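Local coordinates for protein adenylate kinase (Cryptosporidium parvum Iowa II, PDB 3BE4) that probably transfers a phosphoryl group between ATP and AMP, and here holds the two-substrate analogue bis(adenosine)-5'-pentaphosphate, at residues 125-130 with 143-148. Numbering follows the deposited sequence.
Sequences IIERIS and HVKYNP. With AP5 (bis(adenosine)-5'-pentaphosphate), chain C.
His143 NE2 donates to the backbone Glu127 O (3.0 Å) in a nearly straight bond, 175° at the hydrogen, with the acceptor lying in the imidazole plane. Ser130 OG donates to the same oxygen from the other face of the carbonyl, so two side chains grip one main-chain atom in the last turn of helix 122-130. The imidazole is held at its far end too: ND1 accepts from the backbone N of Lys145 and, at a larger tilt from the ring plane, from that of Tyr146, an arrangement that fixes the ring's rotation and is consistent with a proton on NE2. His143 CD2 packs 3.0 Å from Arg128 O. This buried side borders the AP5 adenosine between helix 122-130 and the lid loop carrying His143 and Tyr146. The enzyme has the P-loop NTPase fold; its lid closes over what is by family analogy probably the ATP half. A bend at chi2 (-69°) lays the Arg128 guanidinium over the adenine, with NH1 3.3 Å from AP5 C6B; its NH2 also bonds Ala202 O and forms a salt bridge with Glu124. Tyr146 meets the base chiefly with CB, 3.3 Å from AP5 C2B, its ring CG and CD2 slightly farther off, while His143 CB lies 3.4 Å from the ribose AP5 O2J. Toward solvent the contact thins to polar ends around one carboxylate oxygen. Glu127 OE2 takes Lys145 NZ on its syn lone pair (2.7 Å), a salt bridge reached by an extended lysine chain, and the hydroxyl Tyr146 OH on its anti side (2.7 Å), 27° out of the carboxylate plane.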
ATOM      1  N   ILE A 125       9.197  -9.104   8.474  1.00 14.51           N
ATOM      2  CA  ILE A 125       9.188  -8.238   7.206  1.00 14.03           C
ATOM      3  C   ILE A 125      10.469  -8.479   6.412  1.00 13.44           C
ATOM      4  O   ILE A 125      10.447  -8.403   5.250  1.00 14.61           O
ATOM      5  CB  ILE A 125       9.182  -6.672   7.641  1.00 14.09           C
ATOM      6  CG1 ILE A 125       7.770  -6.441   8.274  1.00 16.10           C
ATOM      7  CG2 ILE A 125       9.642  -5.742   6.576  1.00 17.49           C
ATOM      8  CD1 ILE A 125       6.688  -6.540   7.059  1.00 19.76           C
ATOM      9  N   ILE A 126      11.629  -8.649   7.035  1.00 14.33           N
ATOM     10  CA  ILE A 126      12.847  -8.852   6.303  1.00 15.81           C
ATOM     11  C   ILE A 126      12.741 -10.142   5.491  1.00 15.23           C
ATOM     12  O   ILE A 126      13.147 -10.030   4.351  1.00 15.57           O
ATOM     13  CB  ILE A 126      14.020  -9.022   7.275  1.00 17.08           C
ATOM     14  CG1 ILE A 126      14.209  -7.715   8.089  1.00 22.69           C
ATOM     15  CG2 ILE A 126      15.255  -9.528   6.608  1.00 17.42           C
ATOM     16  CD1 ILE A 126      14.352  -6.649   7.440  1.00 28.72           C
ATOM     17  N   GLU A 127      12.012 -11.154   5.977  1.00 15.07           N
ATOM     18  CA  GLU A 127      11.902 -12.425   5.275  1.00 15.42           C
ATOM     19  C   GLU A 127      10.846 -12.142   4.175  1.00 14.72           C
ATOM     20  O   GLU A 127      10.959 -12.735   3.028  1.00 14.97           O
ATOM     21  CB  GLU A 127      11.287 -13.399   6.294  1.00 15.60           C
ATOM     22  CG  GLU A 127      10.904 -14.719   5.593  1.00 17.10           C
ATOM     23  CD  GLU A 127      12.045 -15.525   4.993  1.00 22.25           C
ATOM     24  OE1 GLU A 127      13.247 -15.151   5.287  1.00 22.21           O
ATOM     25  OE2 GLU A 127      11.635 -16.629   4.482  1.00 21.64           O
ATOM     26  N   ARG A 128       9.837 -11.350   4.456  1.00 13.26           N
ATOM     27  CA  ARG A 128       8.839 -11.097   3.336  1.00 13.23           C
ATOM     28  C   ARG A 128       9.503 -10.385   2.156  1.00 15.06           C
ATOM     29  O   ARG A 128       9.327 -10.769   0.971  1.00 16.83           O
ATOM     30  CB  ARG A 128       7.667 -10.184   3.782  1.00 12.27           C
ATOM     31  CG  ARG A 128       6.876 -10.708   5.001  1.00 16.09           C
ATOM     32  CD  ARG A 128       6.113 -11.974   4.515  1.00 14.04           C
ATOM     33  NE  ARG A 128       5.343 -12.637   5.589  1.00 17.82           N
ATOM     34  CZ  ARG A 128       4.083 -12.274   5.997  1.00 14.69           C
ATOM     35  NH1 ARG A 128       3.403 -11.292   5.424  1.00 14.91           N
ATOM     36  NH2 ARG A 128       3.534 -13.039   6.994  1.00 16.79           N
ATOM     37  N   ILE A 129      10.338  -9.385   2.412  1.00 12.98           N
ATOM     38  CA  ILE A 129      10.946  -8.560   1.321  1.00 14.64           C
ATOM     39  C   ILE A 129      12.001  -9.420   0.611  1.00 16.40           C
ATOM     40  O   ILE A 129      12.122  -9.386  -0.599  1.00 16.91           O
ATOM     41  CB  ILE A 129      11.552  -7.232   1.985  1.00 14.56           C
ATOM     42  CG1 ILE A 129      10.419  -6.325   2.366  1.00 15.82           C
ATOM     43  CG2 ILE A 129      12.428  -6.705   0.890  1.00 18.69           C
ATOM     44  CD1 ILE A 129      10.898  -5.065   3.111  1.00 20.98           C
ATOM     45  N   SER A 130      12.728 -10.232   1.368  1.00 15.51           N
ATOM     46  CA  SER A 130      13.851 -10.954   0.768  1.00 17.32           C
ATOM     47  C   SER A 130      13.383 -11.933  -0.325  1.00 17.23           C
ATOM     48  O   SER A 130      14.124 -12.138  -1.296  1.00 18.57           O
ATOM     49  CB  SER A 130      14.686 -11.637   1.829  1.00 23.03           C
ATOM     50  OG  SER A 130      14.004 -12.688   2.248  1.00 25.15           O
ATOM     51  N   HIS A 143       6.029 -14.132  -3.968  1.00 14.04           N
ATOM     52  CA  HIS A 143       7.120 -14.429  -2.983  1.00 13.89           C
ATOM     53  C   HIS A 143       7.625 -15.835  -3.364  1.00 13.77           C
ATOM     54  O   HIS A 143       6.797 -16.767  -3.421  1.00 16.33           O
ATOM     55  CB  HIS A 143       6.558 -14.441  -1.557  1.00 13.20           C
ATOM     56  CG  HIS A 143       7.699 -14.434  -0.543  1.00 13.65           C
ATOM     57  ND1 HIS A 143       8.409 -15.604  -0.257  1.00 14.00           N
ATOM     58  CD2 HIS A 143       8.206 -13.459   0.232  1.00 15.27           C
ATOM     59  CE1 HIS A 143       9.346 -15.315   0.649  1.00 16.37           C
ATOM     60  NE2 HIS A 143       9.232 -14.026   0.957  1.00 14.77           N
ATOM     61  N   VAL A 144       8.929 -15.981  -3.519  1.00 15.55           N
ATOM     62  CA  VAL A 144       9.464 -17.260  -3.969  1.00 18.25           C
ATOM     63  C   VAL A 144       9.183 -18.412  -3.057  1.00 18.01           C
ATOM     64  O   VAL A 144       9.046 -19.606  -3.550  1.00 19.32           O
ATOM     65  CB  VAL A 144      10.927 -17.000  -4.301  1.00 20.43           C
ATOM     66  CG1 VAL A 144      11.769 -16.809  -3.007  1.00 20.87           C
ATOM     67  CG2 VAL A 144      11.451 -18.003  -5.333  1.00 26.11           C
ATOM     68  N   LYS A 145       8.985 -18.188  -1.733  1.00 15.71           N
ATOM     69  CA  LYS A 145       8.594 -19.249  -0.831  1.00 16.78           C
ATOM     70  C   LYS A 145       7.073 -19.326  -0.601  1.00 19.20           C
ATOM     71  O   LYS A 145       6.497 -20.463  -0.564  1.00 21.89           O
ATOM     72  CB  LYS A 145       9.258 -19.001   0.533  1.00 16.97           C
ATOM     73  CG  LYS A 145      10.752 -19.043   0.527  1.00 17.40           C
ATOM     74  CD  LYS A 145      11.176 -18.869   2.021  1.00 18.16           C
ATOM     75  CE  LYS A 145      12.638 -18.911   2.059  1.00 19.01           C
ATOM     76  NZ  LYS A 145      13.050 -18.758   3.614  1.00 16.30           N
ATOM     77  N   TYR A 146       6.444 -18.172  -0.298  1.00 17.85           N
ATOM     78  CA  TYR A 146       5.088 -18.190   0.392  1.00 18.47           C
ATOM     79  C   TYR A 146       3.994 -17.784  -0.572  1.00 21.39           C
ATOM     80  O   TYR A 146       2.789 -17.981  -0.210  1.00 23.48           O
ATOM     81  CB  TYR A 146       5.104 -17.205   1.553  1.00 18.24           C
ATOM     82  CG  TYR A 146       6.246 -17.511   2.450  1.00 16.97           C
ATOM     83  CD1 TYR A 146       6.500 -18.801   3.005  1.00 17.77           C
ATOM     84  CD2 TYR A 146       7.143 -16.435   2.798  1.00 20.54           C
ATOM     85  CE1 TYR A 146       7.624 -19.038   3.809  1.00 19.02           C
ATOM     86  CE2 TYR A 146       8.190 -16.693   3.565  1.00 18.98           C
ATOM     87  CZ  TYR A 146       8.392 -17.936   4.115  1.00 19.97           C
ATOM     88  OH  TYR A 146       9.527 -18.235   4.891  1.00 18.18           O
ATOM     89  N   ASN A 147       4.297 -17.310  -1.766  1.00 20.04           N
ATOM     90  CA  ASN A 147       3.271 -16.935  -2.727  1.00 20.31           C
ATOM     91  C   ASN A 147       3.854 -16.855  -4.118  1.00 18.52           C
ATOM     92  O   ASN A 147       3.856 -15.831  -4.800  1.00 20.63           O
ATOM     93  CB  ASN A 147       2.616 -15.596  -2.357  1.00 20.18           C
ATOM     94  CG  ASN A 147       1.278 -15.415  -3.035  1.00 29.96           C
ATOM     95  OD1 ASN A 147       0.685 -16.400  -3.549  1.00 34.20           O
ATOM     96  ND2 ASN A 147       0.766 -14.229  -2.984  1.00 24.30           N
ATOM     97  N   PRO A 148       4.288 -18.015  -4.636  1.00 18.62           N
ATOM     98  CA  PRO A 148       5.058 -18.041  -5.881  1.00 19.05           C
ATOM     99  C   PRO A 148       4.236 -17.846  -7.132  1.00 20.27           C
ATOM    100  O   PRO A 148       3.012 -18.106  -7.040  1.00 22.50           O
ATOM    101  CB  PRO A 148       5.675 -19.480  -5.850  1.00 22.26           C
ATOM    102  CG  PRO A 148       5.611 -19.856  -4.345  1.00 24.43           C
ATOM    103  CD  PRO A 148       4.305 -19.284  -3.941  1.00 19.12           C
TER
HETATM  104  PA  AP5 C 219       5.718   1.121  -1.518  1.00 15.11           P
HETATM  105  O1A AP5 C 219       5.754   0.559  -2.948  1.00 18.13           O
HETATM  106  O2A AP5 C 219       4.439   1.277  -0.839  1.00 15.16           O
HETATM  107  O3A AP5 C 219       6.713   0.263  -0.603  1.00 16.83           O
HETATM  108  PB  AP5 C 219       6.701  -0.037   0.958  1.00 16.08           P
HETATM  109  O1B AP5 C 219       6.044   1.028   1.694  1.00 16.45           O
HETATM  110  O2B AP5 C 219       8.124  -0.482   1.319  1.00 19.85           O
HETATM  111  O3B AP5 C 219       5.689  -1.379   0.961  1.00 13.84           O
HETATM  112  PG  AP5 C 219       5.705  -2.636   0.028  1.00 14.71           P
HETATM  113  O1G AP5 C 219       7.096  -3.166  -0.004  1.00 18.39           O
HETATM  114  O2G AP5 C 219       5.031  -2.246  -1.223  1.00 14.71           O
HETATM  115  O3G AP5 C 219       4.805  -3.540   0.962  1.00 14.83           O
HETATM  116  PD  AP5 C 219       3.324  -4.211   0.825  1.00 13.66           P
HETATM  117  O1D AP5 C 219       2.719  -3.732  -0.424  1.00 13.80           O
HETATM  118  O2D AP5 C 219       2.683  -4.004   2.135  1.00 14.57           O
HETATM  119  O3D AP5 C 219       3.681  -5.770   0.767  1.00 13.36           O
HETATM  120  PE  AP5 C 219       3.538  -6.763  -0.471  1.00 13.64           P
HETATM  121  O1E AP5 C 219       4.306  -6.249  -1.569  1.00 13.89           O
HETATM  122  O2E AP5 C 219       2.088  -7.127  -0.723  1.00 15.96           O
HETATM  123  O5F AP5 C 219       6.409   2.559  -1.422  1.00 14.64           O
HETATM  124  C5F AP5 C 219       7.624   2.637  -2.185  1.00 16.38           C
HETATM  125  C4F AP5 C 219       8.348   3.909  -1.577  1.00 15.09           C
HETATM  126  O4F AP5 C 219       7.759   5.034  -2.186  1.00 15.00           O
HETATM  127  C3F AP5 C 219       8.278   4.153  -0.117  1.00 17.91           C
HETATM  128  O3F AP5 C 219       9.254   3.419   0.590  1.00 18.02           O
HETATM  129  C2F AP5 C 219       8.598   5.662  -0.153  1.00 17.65           C
HETATM  130  O2F AP5 C 219      10.004   5.897  -0.552  1.00 21.54           O
HETATM  131  C1F AP5 C 219       7.728   6.167  -1.290  1.00 15.62           C
HETATM  132  N9A AP5 C 219       6.395   6.444  -0.825  1.00 15.05           N
HETATM  133  C8A AP5 C 219       5.263   5.662  -1.186  1.00 10.84           C
HETATM  134  N7A AP5 C 219       4.173   6.160  -0.628  1.00 14.41           N
HETATM  135  C5A AP5 C 219       4.562   7.320   0.072  1.00 16.28           C
HETATM  136  C6A AP5 C 219       3.827   8.253   0.778  1.00 16.56           C
HETATM  137  N6A AP5 C 219       2.536   8.207   1.128  1.00 15.28           N
HETATM  138  N1A AP5 C 219       4.608   9.295   1.336  1.00 16.27           N
HETATM  139  C2A AP5 C 219       5.891   9.360   1.056  1.00 16.18           C
HETATM  140  N3A AP5 C 219       6.648   8.479   0.365  1.00 16.14           N
HETATM  141  C4A AP5 C 219       5.900   7.435  -0.221  1.00 15.62           C
HETATM  142  O5J AP5 C 219       4.153  -8.065   0.156  1.00 13.78           O
HETATM  143  C5J AP5 C 219       5.643  -8.158   0.391  1.00 13.71           C
HETATM  144  C4J AP5 C 219       5.982  -9.649   0.172  1.00 14.30           C
HETATM  145  O4J AP5 C 219       5.353 -10.555   1.099  1.00 11.67           O
HETATM  146  C3J AP5 C 219       5.710 -10.096  -1.267  1.00 14.21           C
HETATM  147  O3J AP5 C 219       6.733 -10.977  -1.680  1.00 14.53           O
HETATM  148  C2J AP5 C 219       4.472 -10.891  -0.992  1.00 12.96           C
HETATM  149  O2J AP5 C 219       4.312 -11.931  -1.946  1.00 15.46           O
HETATM  150  C1J AP5 C 219       4.603 -11.605   0.281  1.00 13.73           C
HETATM  151  N9B AP5 C 219       3.455 -11.864   1.093  1.00 12.49           N
HETATM  152  C8B AP5 C 219       2.291 -11.102   1.169  1.00 13.75           C
HETATM  153  N7B AP5 C 219       1.491 -11.654   2.100  1.00 16.98           N
HETATM  154  C5B AP5 C 219       2.121 -12.761   2.615  1.00 16.20           C
HETATM  155  C6B AP5 C 219       1.850 -13.624   3.724  1.00 15.01           C
HETATM  156  N6B AP5 C 219       0.711 -13.490   4.402  1.00 18.38           N
HETATM  157  N1B AP5 C 219       2.747 -14.611   4.000  1.00 15.05           N
HETATM  158  C2B AP5 C 219       3.968 -14.667   3.311  1.00 14.54           C
HETATM  159  N3B AP5 C 219       4.325 -13.812   2.305  1.00 13.59           N
HETATM  160  C4B AP5 C 219       3.443 -12.787   2.013  1.00 13.91           C